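PDB 3BE3: uncharacterized protein from Bordetella bronchiseptica RB50, which is of unknown function but belongs to the DUF1653 family of the SH3 clan, small beta-rich proteins, and forms a two-chain assembly. Local coordinates for residues W58-D63 with Q69-Y74; G25-D30 with E34-Y39; V38-Y43 with L48-R53. All blocks are in the same frame, centred on the assembly; numbering follows the deposited sequence.

Interaction 1 (W58-D63 with Q69-Y74); sequences WNETVD and QPRFAY. With SO4 (sulfate ion), chain D.
The last beta hairpin of the SH3-clan fold, strand 61-64 with strand 67-76, brings E60 and R71 together beside a sulfate, probably from the crystallisation liquor, and the short helix 55-58 ahead of it sets W58 on F72. V62 and Q69 form an antiparallel hydrogen-bonded pair: V62 N donates a nearly straight hydrogen bond to Q69 O at 2.9 Å, and Q69 N answers to V62 O. Two residues on, past the non-hydrogen-bonded pair T61 and P70, R71 N donates to E60 O, although R71 has left the strand.

R71 lies alongside E60, both side chains pointing the same way. Its NH2 meets E60 OE1 at 2.8 Å in a salt bridge lying almost in the guanidinium plane, while NH1 donates to sulfate O1 at 3.0 Å. V62 CG1 covers one face of the guanidinium, and NE is tied to I57 O. R71 leaves its backbone extended and bends at chi3 (-65°), which helps bring NH2 to E60 OE1.

W58 and F72 stack face to face, the six-membered rings nearly parallel with centroids 3.6 Å apart; F72 CB adds a CH-pi contact over the five-membered ring. Water 1 bridges the two backbones: it accepts from F72 N and lies 2.7 Å from W58 O. Y39 and Y13 both meet the W58 ring edge-to-face.

With a carboxylate, a carbonyl and a sulfate as partners, the R71 guanidinium has little freedom to rotate. E60 probably offsets part of its charge and steers NH1 toward the anion, which H15, Y16 and R53 also bind.

Interaction 2 (G25-D30 with E34-Y39); sequences GLARAD and EVVVVY
Strands 25-29 and 35-39 run antiparallel as a twisted hairpin, their directions 132° apart, with G25 opposite V38, L26 opposite V37, A27 opposite V36 and R28 opposite V35. A27 and V36 exchange two backbone bonds, A27 N to V36 O and V36 N to A27 O (2.8 Å). V38 N to G25 O and A29 N to E34 O continue the pairing at either end.

On the face of A27, V36 and V38, small apolar groups meet closely: A27 CB touches V38 CG2 at 3.6 Å and V36 CG2 at 3.9 Å. With chi1 of -56° V36 CG1 is anti to the carbonyl carbon, which leaves CG2 between the backbone N and that carbon, 3.3 Å from A27 O. This face turns to the second subunit, where M50 of that chain packs on A27 and V38 meets its own counterpart.

The other face carries L26, R28, V35 and V37. L26 CD2 approaches V37 CG2 at 4.2 Å, and L55 covers both residues. R28 folds back through bends at chi2 and chi3 and lays its guanidinium over V35, with CG2 3.6 Å from NH1, the nitrogen that also bonds to D33 O in the turn.

Apolar branches thus line both faces, while the turn end holds the charges: R28 is secured by a carbonyl, E34 by a salt bridge to R56, and D30 by one to R53 of the second subunit.

Interaction 3 (V38-Y43 with L48-R53); sequences VYTRLY and LPMSTR. With SO4 (sulfate ion), chain D.
An antiparallel beta hairpin, strand 35-41 with strand 50-54, forms one edge of the chain's SH3-clan sheet and carries R53 to the sulfate site. Y39 and S51 are its hydrogen-bonded pair: Y39 N donates to S51 O at 3.0 Å, and S51 N returns to Y39 O at 2.8 Å. Farther along, R41 N reaches P49 O, the donor tilted from the carbonyl plane.

The Y39 ring lies back across the neighbouring strand, because chi1 of 62° places CG between the backbone N and the carbonyl carbon. S51 CB sits over one ring face in a CH-pi contact, 3.9 Å from the centroid and offset toward the rim. R53 CB approaches the ring obliquely at CE2. Y21 adds a further aromatic neighbour.

On the reverse face, selenomethionine M50 leans its SE against V38 CG1 at 4.2 Å, while its CG passes T40 OG1. L26 of the second subunit packs against M50. S51 and T52 pair in parallel with a strand of that subunit, so the sheet runs on across the interface.

Toward the turn, R41 spreads one guanidinium face over P49 CA. Its NE donates to water 4, which in turn donates to L48 O, and its NH1 bonds to Y43 O.

R53 extends fully, every torsion from chi1 to chi4 near 180°, and presents the guanidinium edge to the sulfate. NH2 donates to sulfate O3 at 2.9 Å and NH1 to sulfate O1 at 3.0 Å. Water 3 lies 2.7 Å from Y39 OH and accepts a weak bond from R53 NH1.

In the fold
Along the chain the order is interaction 2, interaction 3, interaction 1. Interactions 2 and 3 are consecutive hairpins built on strand 35-41; they share V38 and Y39, and their centres lie about 12 Å apart. Interaction 1 closes the far end of the same antiparallel sheet, its centre about 17 Å from that of interaction 2 and 16 Å from that of interaction 3. The curl of the sheet nevertheless brings the two ends together: W58 packs on Y39 and V37, and R71 and R53 converge on one sulfate. Interactions 2 and 3 both reach the second subunit, so dimer contacts and the anion site adjoin through strand 50-54.

Interaction 1 (W58-D63 with Q69-Y74)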
loop_
_atom_site.group_PDB
_atom_site.type_symbol
_atom_site.label_atom_id
_atom_site.label_comp_id
_atom_site.label_asym_id
_atom_site.label_seq_id
_atom_site.Cartn_x
_atom_site.Cartn_y
_atom_site.Cartn_z
ATOM N N TRP B 58 11.694 -3.580 6.050
ATOM C CA TRP B 58 11.835 -2.124 6.166
ATOM C C TRP B 58 12.602 -1.791 7.445
ATOM O O TRP B 58 13.454 -0.900 7.453
ATOM C CB TRP B 58 10.442 -1.469 6.202
ATOM C CG TRP B 58 10.388 0.035 6.448
ATOM C CD1 TRP B 58 10.549 0.676 7.637
ATOM C CD2 TRP B 58 10.082 1.063 5.484
ATOM N NE1 TRP B 58 10.349 2.032 7.482
ATOM C CE2 TRP B 58 10.056 2.291 6.171
ATOM C CE3 TRP B 58 9.807 1.057 4.114
ATOM C CZ2 TRP B 58 9.788 3.504 5.523
ATOM C CZ3 TRP B 58 9.539 2.268 3.477
ATOM C CH2 TRP B 58 9.523 3.464 4.182
ATOM N N ASN B 59 12.286 -2.524 8.512
ATOM C CA ASN B 59 12.911 -2.331 9.818
ATOM C C ASN B 59 14.296 -2.953 9.993
ATOM O O ASN B 59 14.917 -2.786 11.043
ATOM C CB ASN B 59 11.994 -2.870 10.921
ATOM C CG ASN B 59 10.918 -1.890 11.308
ATOM O OD1 ASN B 59 11.131 -0.682 11.255
ATOM N ND2 ASN B 59 9.762 -2.398 11.721
ATOM N N GLU B 60 14.791 -3.665 8.990
ATOM C CA GLU B 60 16.103 -4.280 9.123
ATOM C C GLU B 60 17.234 -3.269 9.119
ATOM O O GLU B 60 17.120 -2.173 8.569
ATOM C CB GLU B 60 16.347 -5.296 8.002
ATOM C CG GLU B 60 15.464 -6.522 8.064
ATOM C CD GLU B 60 15.812 -7.538 6.996
ATOM O OE1 GLU B 60 16.126 -7.121 5.865
ATOM O OE2 GLU B 60 15.760 -8.752 7.278
ATOM N N THR B 61 18.335 -3.650 9.753
ATOM C CA THR B 61 19.520 -2.813 9.804
ATOM C C THR B 61 20.433 -3.311 8.692
ATOM O O THR B 61 20.405 -4.488 8.339
ATOM C CB THR B 61 20.237 -2.927 11.173
ATOM O OG1 THR B 61 19.419 -2.333 12.189
ATOM C CG2 THR B 61 21.589 -2.221 11.144
ATOM N N VAL B 62 21.219 -2.406 8.127
ATOM C CA VAL B 62 22.129 -2.749 7.049
ATOM C C VAL B 62 23.512 -2.173 7.316
ATOM O O VAL B 62 23.658 -1.187 8.035
ATOM C CB VAL B 62 21.609 -2.209 5.700
ATOM C CG1 VAL B 62 20.314 -2.911 5.326
ATOM C CG2 VAL B 62 21.378 -0.712 5.799
ATOM N N ASP B 63 24.531 -2.797 6.733
ATOM C CA ASP B 63 25.901 -2.337 6.914
ATOM C C ASP B 63 26.614 -2.189 5.576
ATOM O O ASP B 63 26.979 -3.180 4.939
ATOM C CB ASP B 63 26.673 -3.313 7.811
ATOM C CG ASP B 63 28.031 -2.777 8.230
ATOM O OD1 ASP B 63 28.876 -2.526 7.346
ATOM O OD2 ASP B 63 28.251 -2.602 9.448
ATOM N N GLN B 69 23.386 0.728 10.128
ATOM C CA GLN B 69 22.429 1.831 10.063
ATOM C C GLN B 69 21.053 1.348 9.610
ATOM O O GLN B 69 20.931 0.312 8.956
ATOM C CB GLN B 69 22.939 2.926 9.122
ATOM C CG GLN B 69 23.075 2.520 7.666
ATOM C CD GLN B 69 23.516 3.680 6.787
ATOM O OE1 GLN B 69 22.925 4.761 6.823
ATOM N NE2 GLN B 69 24.557 3.458 5.990
ATOM N N PRO B 70 19.990 2.084 9.967
ATOM C CA PRO B 70 18.643 1.666 9.560
ATOM C C PRO B 70 18.507 1.631 8.045
ATOM O O PRO B 70 19.112 2.439 7.349
ATOM C CB PRO B 70 17.744 2.747 10.165
ATOM C CG PRO B 70 18.533 3.273 11.317
ATOM C CD PRO B 70 19.934 3.327 10.757
ATOM N N ARG B 71 17.727 0.683 7.535
ATOM C CA ARG B 71 17.494 0.613 6.095
ATOM C C ARG B 71 16.739 1.897 5.754
ATOM O O ARG B 71 17.011 2.545 4.748
ATOM C CB ARG B 71 16.639 -0.608 5.737
ATOM C CG ARG B 71 16.452 -0.794 4.230
ATOM C CD ARG B 71 15.460 -1.900 3.893
ATOM N NE ARG B 71 15.901 -3.234 4.303
ATOM C CZ ARG B 71 16.912 -3.901 3.751
ATOM N NH1 ARG B 71 17.612 -3.368 2.755
ATOM N NH2 ARG B 71 17.217 -5.117 4.190
ATOM N N PHE B 72 15.796 2.251 6.627
ATOM C CA PHE B 72 14.983 3.461 6.485
ATOM C C PHE B 72 15.005 4.243 7.799
ATOM O O PHE B 72 14.556 3.733 8.822
ATOM C CB PHE B 72 13.529 3.108 6.146
ATOM C CG PHE B 72 13.320 2.623 4.729
ATOM C CD1 PHE B 72 13.363 1.266 4.418
ATOM C CD2 PHE B 72 13.060 3.531 3.699
ATOM C CE1 PHE B 72 13.150 0.822 3.108
ATOM C CE2 PHE B 72 12.848 3.099 2.399
ATOM C CZ PHE B 72 12.894 1.740 2.100
ATOM N N ALA B 73 15.524 5.468 7.776
ATOM C CA ALA B 73 15.600 6.310 8.979
ATOM C C ALA B 73 14.527 7.394 9.028
ATOM O O ALA B 73 14.462 8.255 8.150
ATOM C CB ALA B 73 16.975 6.961 9.083
ATOM N N TYR B 74 13.694 7.358 10.066
ATOM C CA TYR B 74 12.614 8.336 10.241
ATOM C C TYR B 74 13.186 9.726 10.510
ATOM O O TYR B 74 14.053 9.886 11.369
ATOM C CB TYR B 74 11.718 7.914 11.421
ATOM C CG TYR B 74 10.548 8.840 11.732
ATOM C CD1 TYR B 74 9.454 8.929 10.885
ATOM C CD2 TYR B 74 10.542 9.622 12.883
ATOM C CE1 TYR B 74 8.374 9.773 11.177
ATOM C CE2 TYR B 74 9.470 10.473 13.179
ATOM C CZ TYR B 74 8.385 10.549 12.324
ATOM O OH TYR B 74 7.329 11.398 12.617
HETATM S S SO4 D . 17.501 -1.980 -0.528
HETATM O O1 SO4 D . 16.756 -1.394 0.606
HETATM O O2 SO4 D . 18.680 -2.696 -0.005
HETATM O O3 SO4 D . 16.639 -2.926 -1.249
HETATM O O4 SO4 D . 17.934 -0.909 -1.440
HETATM O O HOH W 1 15.058 0.544 9.010
HETATM O O HOH W 2 25.456 0.989 6.239
#

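Interaction 2 (G25-D30 with E34-Y39)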
loop_
_atom_site.group_PDB
_atom_site.type_symbol
_atom_site.label_atom_id
_atom_site.label_comp_id
_atom_site.label_asym_id
_atom_site.label_seq_id
_atom_site.Cartn_x
_atom_site.Cartn_y
_atom_site.Cartn_z
ATOM N N GLY B 25 1.506 4.680 5.899
ATOM C CA GLY B 25 0.994 3.863 6.987
ATOM C C GLY B 25 1.235 2.383 6.759
ATOM O O GLY B 25 1.886 1.988 5.787
ATOM N N LEU B 26 0.715 1.555 7.660
ATOM C CA LEU B 26 0.861 0.110 7.550
ATOM C C LEU B 26 -0.354 -0.454 6.820
ATOM O O LEU B 26 -1.441 0.124 6.854
ATOM C CB LEU B 26 0.953 -0.533 8.937
ATOM C CG LEU B 26 2.155 -0.186 9.814
ATOM C CD1 LEU B 26 2.006 -0.869 11.164
ATOM C CD2 LEU B 26 3.445 -0.637 9.113
ATOM N N ALA B 27 -0.159 -1.585 6.158
ATOM C CA ALA B 27 -1.237 -2.237 5.439
ATOM C C ALA B 27 -1.058 -3.747 5.475
ATOM O O ALA B 27 0.041 -4.256 5.679
ATOM C CB ALA B 27 -1.280 -1.748 3.997
ATOM N N ARG B 28 -2.162 -4.457 5.289
ATOM C CA ARG B 28 -2.158 -5.914 5.275
ATOM C C ARG B 28 -2.280 -6.374 3.822
ATOM O O ARG B 28 -3.255 -6.053 3.147
ATOM C CB ARG B 28 -3.350 -6.445 6.086
ATOM C CG ARG B 28 -3.465 -7.963 6.174
ATOM C CD ARG B 28 -2.559 -8.540 7.252
ATOM N NE ARG B 28 -2.917 -8.042 8.579
ATOM C CZ ARG B 28 -2.343 -8.442 9.709
ATOM N NH1 ARG B 28 -1.380 -9.353 9.681
ATOM N NH2 ARG B 28 -2.731 -7.922 10.869
ATOM N N ALA B 29 -1.281 -7.098 3.330
ATOM C CA ALA B 29 -1.336 -7.610 1.963
ATOM C C ALA B 29 -2.425 -8.681 2.004
ATOM O O ALA B 29 -2.328 -9.642 2.772
ATOM C CB ALA B 29 -0.001 -8.225 1.573
ATOM N N ASP B 30 -3.460 -8.522 1.185
ATOM C CA ASP B 30 -4.581 -9.461 1.187
ATOM C C ASP B 30 -4.266 -10.932 0.896
ATOM O O ASP B 30 -4.816 -11.819 1.548
ATOM C CB ASP B 30 -5.660 -8.997 0.208
ATOM C CG ASP B 30 -6.910 -9.852 0.280
ATOM O OD1 ASP B 30 -7.719 -9.654 1.209
ATOM O OD2 ASP B 30 -7.073 -10.735 -0.584
ATOM N N GLU B 34 0.473 -10.567 5.152
ATOM C CA GLU B 34 1.702 -10.038 5.718
ATOM C C GLU B 34 1.530 -8.534 5.907
ATOM O O GLU B 34 0.752 -7.888 5.208
ATOM C CB GLU B 34 2.910 -10.356 4.822
ATOM C CG GLU B 34 3.268 -11.847 4.818
ATOM C CD GLU B 34 4.753 -12.112 4.593
ATOM O OE1 GLU B 34 5.280 -11.732 3.526
ATOM O OE2 GLU B 34 5.397 -12.703 5.488
ATOM N N VAL B 35 2.244 -8.001 6.884
ATOM C CA VAL B 35 2.202 -6.588 7.226
ATOM C C VAL B 35 3.218 -5.832 6.367
ATOM O O VAL B 35 4.404 -6.169 6.363
ATOM C CB VAL B 35 2.514 -6.431 8.724
ATOM C CG1 VAL B 35 2.586 -4.967 9.097
ATOM C CG2 VAL B 35 1.410 -7.091 9.541
ATOM N N VAL B 36 2.754 -4.828 5.627
ATOM C CA VAL B 36 3.639 -4.068 4.745
ATOM C C VAL B 36 3.576 -2.550 4.959
ATOM O O VAL B 36 2.597 -2.026 5.493
ATOM C CB VAL B 36 3.291 -4.342 3.257
ATOM C CG1 VAL B 36 3.357 -5.829 2.960
ATOM C CG2 VAL B 36 1.889 -3.808 2.950
ATOM N N VAL B 37 4.627 -1.850 4.533
ATOM C CA VAL B 37 4.672 -0.390 4.626
ATOM C C VAL B 37 4.283 0.146 3.247
ATOM O O VAL B 37 4.779 -0.335 2.225
ATOM C CB VAL B 37 6.103 0.140 4.973
ATOM C CG1 VAL B 37 6.138 1.678 4.927
ATOM C CG2 VAL B 37 6.532 -0.364 6.347
ATOM N N VAL B 38 3.374 1.119 3.227
ATOM C CA VAL B 38 2.922 1.760 1.992
ATOM C C VAL B 38 3.671 3.087 1.953
ATOM O O VAL B 38 3.546 3.891 2.877
ATOM C CB VAL B 38 1.397 2.035 2.021
ATOM C CG1 VAL B 38 0.971 2.781 0.756
ATOM C CG2 VAL B 38 0.645 0.717 2.131
ATOM N N TYR B 39 4.453 3.314 0.901
ATOM C CA TYR B 39 5.236 4.544 0.806
ATOM C C TYR B 39 5.387 5.100 -0.615
ATOM O O TYR B 39 5.276 4.368 -1.600
ATOM C CB TYR B 39 6.621 4.308 1.427
ATOM C CG TYR B 39 7.488 3.251 0.753
ATOM C CD1 TYR B 39 8.600 3.610 -0.008
ATOM C CD2 TYR B 39 7.228 1.893 0.908
ATOM C CE1 TYR B 39 9.430 2.644 -0.594
ATOM C CE2 TYR B 39 8.055 0.922 0.326
ATOM C CZ TYR B 39 9.155 1.299 -0.420
ATOM O OH TYR B 39 9.983 0.333 -0.959
#

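Interaction 3 (V38-Y43 with L48-R53)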
loop_
_atom_site.group_PDB
_atom_site.type_symbol
_atom_site.label_atom_id
_atom_site.label_comp_id
_atom_site.label_asym_id
_atom_site.label_seq_id
_atom_site.Cartn_x
_atom_site.Cartn_y
_atom_site.Cartn_z
ATOM N N VAL B 38 3.374 1.119 3.227
ATOM C CA VAL B 38 2.922 1.760 1.992
ATOM C C VAL B 38 3.671 3.087 1.953
ATOM O O VAL B 38 3.546 3.891 2.877
ATOM C CB VAL B 38 1.397 2.035 2.021
ATOM C CG1 VAL B 38 0.971 2.781 0.756
ATOM C CG2 VAL B 38 0.645 0.717 2.131
ATOM N N TYR B 39 4.453 3.314 0.901
ATOM C CA TYR B 39 5.236 4.544 0.806
ATOM C C TYR B 39 5.387 5.100 -0.615
ATOM O O TYR B 39 5.276 4.368 -1.600
ATOM C CB TYR B 39 6.621 4.308 1.427
ATOM C CG TYR B 39 7.488 3.251 0.753
ATOM C CD1 TYR B 39 8.600 3.610 -0.008
ATOM C CD2 TYR B 39 7.228 1.893 0.908
ATOM C CE1 TYR B 39 9.430 2.644 -0.594
ATOM C CE2 TYR B 39 8.055 0.922 0.326
ATOM C CZ TYR B 39 9.155 1.299 -0.420
ATOM O OH TYR B 39 9.983 0.333 -0.959
ATOM N N THR B 40 5.660 6.398 -0.710
ATOM C CA THR B 40 5.814 7.060 -1.998
ATOM C C THR B 40 7.213 7.647 -2.071
ATOM O O THR B 40 7.740 8.109 -1.064
ATOM C CB THR B 40 4.798 8.215 -2.137
ATOM O OG1 THR B 40 3.485 7.735 -1.827
ATOM C CG2 THR B 40 4.815 8.785 -3.558
ATOM N N ARG B 41 7.822 7.633 -3.252
ATOM C CA ARG B 41 9.153 8.217 -3.368
ATOM C C ARG B 41 9.016 9.725 -3.494
ATOM O O ARG B 41 8.050 10.233 -4.075
ATOM C CB ARG B 41 9.918 7.645 -4.567
ATOM C CG ARG B 41 9.198 7.724 -5.882
ATOM C CD ARG B 41 10.026 7.093 -7.001
ATOM N NE ARG B 41 9.181 6.807 -8.152
ATOM C CZ ARG B 41 8.651 7.731 -8.943
ATOM N NH1 ARG B 41 8.889 9.019 -8.730
ATOM N NH2 ARG B 41 7.834 7.366 -9.918
ATOM N N LEU B 42 9.993 10.435 -2.939
ATOM C CA LEU B 42 9.988 11.887 -2.968
ATOM C C LEU B 42 11.166 12.416 -3.783
ATOM O O LEU B 42 11.926 13.276 -3.331
ATOM C CB LEU B 42 10.019 12.424 -1.532
ATOM C CG LEU B 42 8.896 11.860 -0.643
ATOM C CD1 LEU B 42 9.083 12.342 0.790
ATOM C CD2 LEU B 42 7.523 12.273 -1.185
ATOM N N TYR B 43 11.303 11.883 -4.994
ATOM C CA TYR B 43 12.344 12.290 -5.936
ATOM C C TYR B 43 11.909 11.830 -7.325
ATOM O O TYR B 43 11.086 10.911 -7.456
ATOM C CB TYR B 43 13.700 11.669 -5.562
ATOM C CG TYR B 43 13.736 10.157 -5.567
ATOM C CD1 TYR B 43 14.140 9.446 -6.691
ATOM C CD2 TYR B 43 13.351 9.433 -4.448
ATOM C CE1 TYR B 43 14.159 8.043 -6.694
ATOM C CE2 TYR B 43 13.366 8.040 -4.443
ATOM C CZ TYR B 43 13.770 7.346 -5.568
ATOM O OH TYR B 43 13.780 5.969 -5.558
ATOM N N LEU B 48 5.973 3.608 -11.211
ATOM C CA LEU B 48 4.935 3.752 -10.203
ATOM C C LEU B 48 5.551 4.497 -9.019
ATOM O O LEU B 48 6.573 4.075 -8.486
ATOM C CB LEU B 48 4.445 2.368 -9.761
ATOM C CG LEU B 48 3.564 1.623 -10.771
ATOM C CD1 LEU B 48 3.463 0.159 -10.393
ATOM C CD2 LEU B 48 2.190 2.262 -10.821
ATOM N N PRO B 49 4.954 5.628 -8.611
ATOM C CA PRO B 49 5.533 6.351 -7.474
ATOM C C PRO B 49 5.338 5.660 -6.123
ATOM O O PRO B 49 6.178 5.800 -5.232
ATOM C CB PRO B 49 4.860 7.729 -7.551
ATOM C CG PRO B 49 3.561 7.456 -8.231
ATOM C CD PRO B 49 3.951 6.453 -9.306
HETATM N N MSE B 50 4.248 4.910 -5.965
HETATM C CA MSE B 50 4.005 4.214 -4.702
HETATM C C MSE B 50 4.575 2.806 -4.707
HETATM O O MSE B 50 4.629 2.141 -5.751
HETATM C CB MSE B 50 2.507 4.148 -4.366
HETATM C CG MSE B 50 1.942 5.427 -3.789
HETATM SE SE MSE B 50 0.342 5.119 -2.723
HETATM C CE MSE B 50 -0.887 4.795 -4.185
ATOM N N SER B 51 4.987 2.356 -3.526
ATOM C CA SER B 51 5.557 1.025 -3.368
ATOM C C SER B 51 5.101 0.431 -2.045
ATOM O O SER B 51 4.593 1.146 -1.185
ATOM C CB SER B 51 7.091 1.108 -3.365
ATOM O OG SER B 51 7.590 1.709 -4.545
ATOM N N THR B 52 5.270 -0.881 -1.885
ATOM C CA THR B 52 4.925 -1.536 -0.627
ATOM C C THR B 52 6.097 -2.451 -0.287
ATOM O O THR B 52 6.728 -3.034 -1.175
ATOM C CB THR B 52 3.634 -2.393 -0.710
ATOM O OG1 THR B 52 3.890 -3.574 -1.481
ATOM C CG2 THR B 52 2.496 -1.599 -1.333
ATOM N N ARG B 53 6.404 -2.566 1.000
ATOM C CA ARG B 53 7.514 -3.408 1.434
ATOM C C ARG B 53 7.225 -3.968 2.818
ATOM O O ARG B 53 6.717 -3.257 3.684
ATOM C CB ARG B 53 8.809 -2.599 1.463
ATOM C CG ARG B 53 10.053 -3.449 1.616
ATOM C CD ARG B 53 11.302 -2.665 1.241
ATOM N NE ARG B 53 12.468 -3.533 1.117
ATOM C CZ ARG B 53 13.655 -3.127 0.677
ATOM N NH1 ARG B 53 13.832 -1.862 0.319
ATOM N NH2 ARG B 53 14.656 -3.990 0.595
HETATM S S SO4 D . 17.501 -1.980 -0.528
HETATM O O1 SO4 D . 16.756 -1.394 0.606
HETATM O O2 SO4 D . 18.680 -2.696 -0.005
HETATM O O3 SO4 D . 16.639 -2.926 -1.249
HETATM O O4 SO4 D . 17.934 -0.909 -1.440
HETATM O O HOH W 3 12.657 0.524 -1.107
HETATM O O HOH W 4 9.134 4.503 -9.677
#